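Local atomic coordinates of coelenterazine-binding protein with bound coelenterazine (Renilla muelleri, PDB entry 2HQ8), a protein that binds the luciferin coelenterazine in a calcium-dependent manner, and lets it react with luciferase and oxygen only when calcium is bound. Residues R9-R14 with E172-A177; V41-I46 with K125-A130. All coordinates share one frame; numbering follows the deposited sequence.

Contact 1: R9-R14 with E172-A177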
loop_
_atom_site.group_PDB
_atom_site.type_symbol
_atom_site.label_atom_id
_atom_site.label_comp_id
_atom_site.label_asym_id
_atom_site.label_seq_id
_atom_site.Cartn_x
_atom_site.Cartn_y
_atom_site.Cartn_z
ATOM N N ARG A 9 9.547 -17.185 -6.934
ATOM C CA ARG A 9 9.105 -16.210 -7.941
ATOM C C ARG A 9 7.584 -16.124 -8.056
ATOM O O ARG A 9 7.029 -15.029 -8.150
ATOM C CB ARG A 9 9.762 -16.485 -9.296
ATOM C CG ARG A 9 10.066 -15.217 -10.048
ATOM C CD ARG A 9 11.076 -15.448 -11.137
ATOM N NE ARG A 9 11.593 -14.184 -11.644
ATOM C CZ ARG A 9 12.805 -13.710 -11.386
ATOM N NH1 ARG A 9 13.175 -12.545 -11.902
ATOM N NH2 ARG A 9 13.646 -14.390 -10.623
ATOM N N ALA A 10 6.916 -17.269 -7.990
ATOM C CA ALA A 10 5.451 -17.313 -8.114
ATOM C C ALA A 10 4.756 -16.677 -6.922
ATOM O O ALA A 10 3.722 -15.992 -7.072
ATOM C CB ALA A 10 4.977 -18.736 -8.287
ATOM N N TYR A 11 5.313 -16.917 -5.741
ATOM C CA TYR A 11 4.808 -16.293 -4.524
ATOM C C TYR A 11 4.939 -14.763 -4.611
ATOM O O TYR A 11 3.972 -14.025 -4.333
ATOM C CB TYR A 11 5.492 -16.862 -3.264
ATOM C CG TYR A 11 5.199 -16.036 -2.029
ATOM C CD1 TYR A 11 3.912 -16.020 -1.455
ATOM C CD2 TYR A 11 6.195 -15.256 -1.439
ATOM C CE1 TYR A 11 3.634 -15.229 -0.319
ATOM C CE2 TYR A 11 5.922 -14.473 -0.316
ATOM C CZ TYR A 11 4.653 -14.458 0.228
ATOM O OH TYR A 11 4.404 -13.693 1.343
ATOM N N HIS A 12 6.119 -14.307 -5.026
ATOM C CA HIS A 12 6.387 -12.891 -5.164
ATOM C C HIS A 12 5.428 -12.226 -6.159
ATOM O O HIS A 12 4.921 -11.125 -5.906
ATOM C CB HIS A 12 7.845 -12.636 -5.554
ATOM C CG HIS A 12 8.267 -11.220 -5.335
ATOM N ND1 HIS A 12 8.141 -10.253 -6.299
ATOM C CD2 HIS A 12 8.768 -10.601 -4.241
ATOM C CE1 HIS A 12 8.564 -9.096 -5.817
ATOM N NE2 HIS A 12 8.943 -9.281 -4.564
ATOM N N LEU A 13 5.175 -12.900 -7.285
ATOM C CA LEU A 13 4.209 -12.387 -8.260
ATOM C C LEU A 13 2.803 -12.276 -7.679
ATOM O O LEU A 13 2.101 -11.300 -7.935
ATOM C CB LEU A 13 4.183 -13.253 -9.499
ATOM C CG LEU A 13 3.243 -12.750 -10.595
ATOM C CD1 LEU A 13 3.690 -11.364 -11.100
ATOM C CD2 LEU A 13 3.275 -13.810 -11.685
ATOM N N ARG A 14 2.393 -13.278 -6.899
ATOM C CA ARG A 14 1.111 -13.234 -6.211
ATOM C C ARG A 14 0.988 -11.993 -5.339
ATOM O O ARG A 14 -0.096 -11.351 -5.265
ATOM C CB ARG A 14 0.916 -14.475 -5.338
ATOM C CG ARG A 14 0.357 -15.698 -6.074
ATOM C CD ARG A 14 0.129 -16.885 -5.102
ATOM N NE ARG A 14 -0.801 -16.582 -4.014
ATOM C CZ ARG A 14 -0.657 -17.027 -2.764
ATOM N NH1 ARG A 14 0.403 -17.763 -2.426
ATOM N NH2 ARG A 14 -1.558 -16.723 -1.844
ATOM N N GLU A 172 9.031 -16.060 0.773
ATOM C CA GLU A 172 8.189 -17.094 1.370
ATOM C C GLU A 172 7.033 -16.474 2.158
ATOM O O GLU A 172 7.113 -15.333 2.611
ATOM C CB GLU A 172 9.004 -17.998 2.290
ATOM C CG GLU A 172 10.120 -18.793 1.628
ATOM C CD GLU A 172 10.851 -19.680 2.615
ATOM O OE1 GLU A 172 10.205 -20.580 3.192
ATOM O OE2 GLU A 172 12.071 -19.485 2.818
ATOM N N GLU A 173 5.950 -17.233 2.309
ATOM C CA GLU A 173 4.733 -16.791 3.004
ATOM C C GLU A 173 4.960 -16.259 4.423
ATOM O O GLU A 173 5.649 -16.889 5.214
ATOM C CB GLU A 173 3.726 -17.944 3.049
ATOM C CG GLU A 173 3.235 -18.364 1.661
ATOM C CD GLU A 173 1.801 -17.926 1.369
ATOM O OE1 GLU A 173 1.266 -17.035 2.079
ATOM O OE2 GLU A 173 1.207 -18.478 0.409
ATOM N N THR A 174 4.382 -15.094 4.719
ATOM C CA THR A 174 4.395 -14.521 6.080
ATOM C C THR A 174 3.020 -13.935 6.400
ATOM O O THR A 174 2.312 -13.503 5.497
ATOM C CB THR A 174 5.402 -13.364 6.182
ATOM O OG1 THR A 174 5.044 -12.352 5.232
ATOM C CG2 THR A 174 6.866 -13.830 5.880
ATOM N N ALA A 175 2.684 -13.843 7.683
ATOM C CA ALA A 175 1.504 -13.070 8.099
ATOM C C ALA A 175 1.659 -11.584 7.737
ATOM O O ALA A 175 0.681 -10.907 7.429
ATOM C CB ALA A 175 1.243 -13.247 9.609
ATOM N N LEU A 176 2.893 -11.082 7.791
ATOM C CA LEU A 176 3.205 -9.699 7.475
ATOM C C LEU A 176 2.690 -9.344 6.084
ATOM O O LEU A 176 1.861 -8.439 5.934
ATOM C CB LEU A 176 4.724 -9.441 7.537
ATOM C CG LEU A 176 5.441 -9.637 8.883
ATOM C CD1 LEU A 176 6.945 -9.369 8.718
ATOM C CD2 LEU A 176 4.864 -8.781 9.969
ATOM N N ALA A 177 3.097 -10.123 5.088
ATOM C CA ALA A 177 2.735 -9.829 3.709
ATOM C C ALA A 177 1.206 -9.890 3.475
ATOM O O ALA A 177 0.711 -9.177 2.639
ATOM C CB ALA A 177 3.522 -10.735 2.732
#
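Tyr11, on the entering helix 6-23 of the first EF-hand, meets the loop and N-terminal turn that begin helix 175-181, so the contact joins a helix near one end of the chain to one near the other. The tyrosine carries most of it. Its CG stands anti to the backbone N (chi1 168°), which carries the ring off helix 6-23 toward residues 172-177. Glu173 N sits over one ring face, offset toward the rim. CE1 packs against Glu173 CG at 3.7 Å, and across the ring CE2 comes within 3.3 Å of Glu172 O in an oblique approach, both partners being displaced to the same side of the ring plane. Beyond the ring, the phenolic OH rests 3.4 Å from Ala177 CB; the methyl group of an alanine is small enough to admit it so near the helix backbone.

Glu173 bends at chi2, bringing its carboxylate back toward helix 6-23. There Arg14 NH1 donates to Glu173 OE2 over 3.0 Å in a salt bridge with an N-H...O angle of 164°. The oxygen lies at the edge of the guanidinium, close to its plane, but the nitrogen approaches from above the carboxylate plane, so the pairing is a single bond and not a flat two-pronged one. Thr174, at the N-cap, accepts from Ala177 N through OG1 at 3.0 Å, fixing the turn that sets Ala177 at the hydroxyl end of the phenol.

Ala177 also touches Phe167, and His12 bonds to Leu168 O, so helix 157-169 adjoins both segments; Leu184 packs on Tyr11 and Arg14. The chemistry is thus layered: a buried aromatic ring lies against residues 172-173 and ends at Ala177, and an ion pair of exposed residues bridges the segments nearer the surface, where solvent probably weakens its pull.

Contact 2: V41-I46 with K125-A130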
loop_
_atom_site.group_PDB
_atom_site.type_symbol
_atom_site.label_atom_id
_atom_site.label_comp_id
_atom_site.label_asym_id
_atom_site.label_seq_id
_atom_site.Cartn_x
_atom_site.Cartn_y
_atom_site.Cartn_z
ATOM N N VAL A 41 -10.176 9.899 -1.786
ATOM C CA VAL A 41 -11.577 10.251 -1.626
ATOM C C VAL A 41 -12.276 9.256 -0.694
ATOM O O VAL A 41 -13.013 9.649 0.202
ATOM C CB VAL A 41 -12.284 10.394 -3.000
ATOM C CG1 VAL A 41 -13.818 10.529 -2.821
ATOM C CG2 VAL A 41 -11.740 11.631 -3.703
ATOM N N ARG A 42 -11.988 7.972 -0.870
ATOM C CA ARG A 42 -12.631 6.954 -0.062
ATOM C C ARG A 42 -12.155 7.060 1.367
ATOM O O ARG A 42 -12.968 7.003 2.317
ATOM C CB ARG A 42 -12.357 5.569 -0.636
ATOM C CG ARG A 42 -13.214 5.242 -1.860
ATOM C CD ARG A 42 -12.829 3.881 -2.357
ATOM N NE ARG A 42 -13.631 3.460 -3.501
ATOM C CZ ARG A 42 -13.533 2.275 -4.085
ATOM N NH1 ARG A 42 -12.631 1.399 -3.663
ATOM N NH2 ARG A 42 -14.325 1.984 -5.122
ATOM N N ILE A 43 -10.841 7.229 1.541
ATOM C CA ILE A 43 -10.291 7.432 2.902
ATOM C C ILE A 43 -11.005 8.605 3.580
ATOM O O ILE A 43 -11.395 8.480 4.746
ATOM C CB ILE A 43 -8.755 7.654 2.893
ATOM C CG1 ILE A 43 -8.039 6.319 2.593
ATOM C CG2 ILE A 43 -8.304 8.288 4.239
ATOM C CD1 ILE A 43 -6.436 6.417 2.341
ATOM N N ALA A 44 -11.183 9.724 2.862
ATOM C CA ALA A 44 -11.840 10.916 3.436
ATOM C C ALA A 44 -13.286 10.621 3.872
ATOM O O ALA A 44 -13.741 11.105 4.918
ATOM C CB ALA A 44 -11.769 12.123 2.460
ATOM N N LYS A 45 -13.980 9.790 3.113
ATOM C CA LYS A 45 -15.334 9.364 3.482
ATOM C C LYS A 45 -15.321 8.400 4.680
ATOM O O LYS A 45 -16.021 8.625 5.680
ATOM C CB LYS A 45 -16.059 8.746 2.285
ATOM C CG LYS A 45 -17.534 8.423 2.554
ATOM N N ILE A 46 -14.515 7.338 4.591
ATOM C CA ILE A 46 -14.470 6.334 5.645
ATOM C C ILE A 46 -14.068 6.989 6.988
ATOM O O ILE A 46 -14.692 6.729 8.035
ATOM C CB ILE A 46 -13.518 5.177 5.300
ATOM C CG1 ILE A 46 -13.990 4.393 4.064
ATOM C CG2 ILE A 46 -13.345 4.239 6.543
ATOM C CD1 ILE A 46 -12.925 3.384 3.551
ATOM N N LYS A 125 -7.280 1.309 9.012
ATOM C CA LYS A 125 -8.557 0.698 8.602
ATOM C C LYS A 125 -9.152 1.425 7.398
ATOM O O LYS A 125 -9.633 0.745 6.475
ATOM C CB LYS A 125 -9.543 0.679 9.756
ATOM C CG LYS A 125 -10.881 -0.020 9.450
ATOM C CD LYS A 125 -11.759 0.113 10.710
ATOM C CE LYS A 125 -13.167 -0.395 10.480
ATOM N NZ LYS A 125 -13.977 0.471 9.543
ATOM N N ALA A 126 -9.131 2.761 7.433
ATOM C CA ALA A 126 -9.624 3.600 6.322
ATOM C C ALA A 126 -8.856 3.286 5.026
ATOM O O ALA A 126 -9.450 3.094 3.970
ATOM C CB ALA A 126 -9.509 5.045 6.648
ATOM N N PHE A 127 -7.530 3.218 5.120
ATOM C CA PHE A 127 -6.718 2.834 3.961
ATOM C C PHE A 127 -7.063 1.454 3.413
ATOM O O PHE A 127 -7.281 1.316 2.212
ATOM C CB PHE A 127 -5.213 2.862 4.284
ATOM C CG PHE A 127 -4.383 2.229 3.205
ATOM C CD1 PHE A 127 -4.187 2.905 1.975
ATOM C CD2 PHE A 127 -3.846 0.942 3.385
ATOM C CE1 PHE A 127 -3.423 2.288 0.929
ATOM C CE2 PHE A 127 -3.086 0.324 2.357
ATOM C CZ PHE A 127 -2.870 1.009 1.137
ATOM N N LEU A 128 -7.069 0.436 4.279
ATOM C CA LEU A 128 -7.306 -0.928 3.825
ATOM C C LEU A 128 -8.673 -1.100 3.203
ATOM O O LEU A 128 -8.818 -1.869 2.234
ATOM C CB LEU A 128 -7.205 -1.927 4.976
ATOM C CG LEU A 128 -5.832 -2.249 5.593
ATOM C CD1 LEU A 128 -6.040 -3.282 6.712
ATOM C CD2 LEU A 128 -4.872 -2.766 4.523
ATOM N N GLN A 129 -9.676 -0.460 3.796
ATOM C CA GLN A 129 -11.041 -0.598 3.247
ATOM C C GLN A 129 -11.297 0.274 2.015
ATOM O O GLN A 129 -12.226 -0.004 1.248
ATOM C CB GLN A 129 -12.102 -0.408 4.318
ATOM C CG GLN A 129 -12.094 -1.619 5.303
ATOM C CD GLN A 129 -13.050 -1.439 6.459
ATOM O OE1 GLN A 129 -13.294 -0.319 6.921
ATOM N NE2 GLN A 129 -13.578 -2.546 6.947
ATOM N N ALA A 130 -10.517 1.343 1.865
ATOM C CA ALA A 130 -10.492 2.142 0.605
ATOM C C ALA A 130 -9.979 1.294 -0.580
ATOM O O ALA A 130 -10.561 1.330 -1.683
ATOM C CB ALA A 130 -9.609 3.403 0.782
#
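Arg42 and Ala130 touch along nearly the whole arginine side chain. Its CB packs on Ala130 CB at 3.8 Å; the chain, extended from CG to NE, then runs past the alanine, and CD passes 3.5 Å from Ala130 O. At the tip NH1 donates to that same oxygen over 2.9 Å, with an N-H...O angle of 155°. The oxygen lies almost in the guanidinium plane, and the donor comes nearly along the C=O axis. A long side chain with methylenes and a donor at its end suits this place, packing on the alanine and still reaching its carbonyl; a leucine here would probably leave Ala130 O without this donor and the segments joined by packing alone.

Small alanines let the axes of segments 41-46 and 125-130 approach to 8.6 Å, with 129° between their N-to-C directions. Ile43 CG1 fills the place beside Ala130 CB, its CD1 reaches the edge of the Phe127 ring, and Ile46 CD1 rests 3.5 Å from Ala126 O. Around them, Ile43 also meets Phe61 of helix 51-67, Arg42 touches Val25 and Pro133, and Lys125 and Leu128 lean on helix 137-147, placing helix 121-131 between helices 33-46 and 137-147.

How the contacts relate
Contacts 1 and 2 lie on opposite sides of the chain's centre, their centres 25 Å apart and their nearest atoms about 9 Å apart, without touching. Along the chain the order is 9-14, 41-46, 125-130, 172-177, so contact 2 falls between the two halves of contact 1. Both draw on the first EF-hand: helix 6-23 supplies one, helix 33-46 the other. Each pairs that hand with the C-terminal half, through helix 175-181 in contact 1 and through helix 121-131, of the third EF-hand, in contact 2. Helix 121-131 carries Glu123, a probable calcium ligand about 6 Å from Ala126 between side chains, so contact 2 lies near a calcium site without touching it, whereas contact 1 is remote.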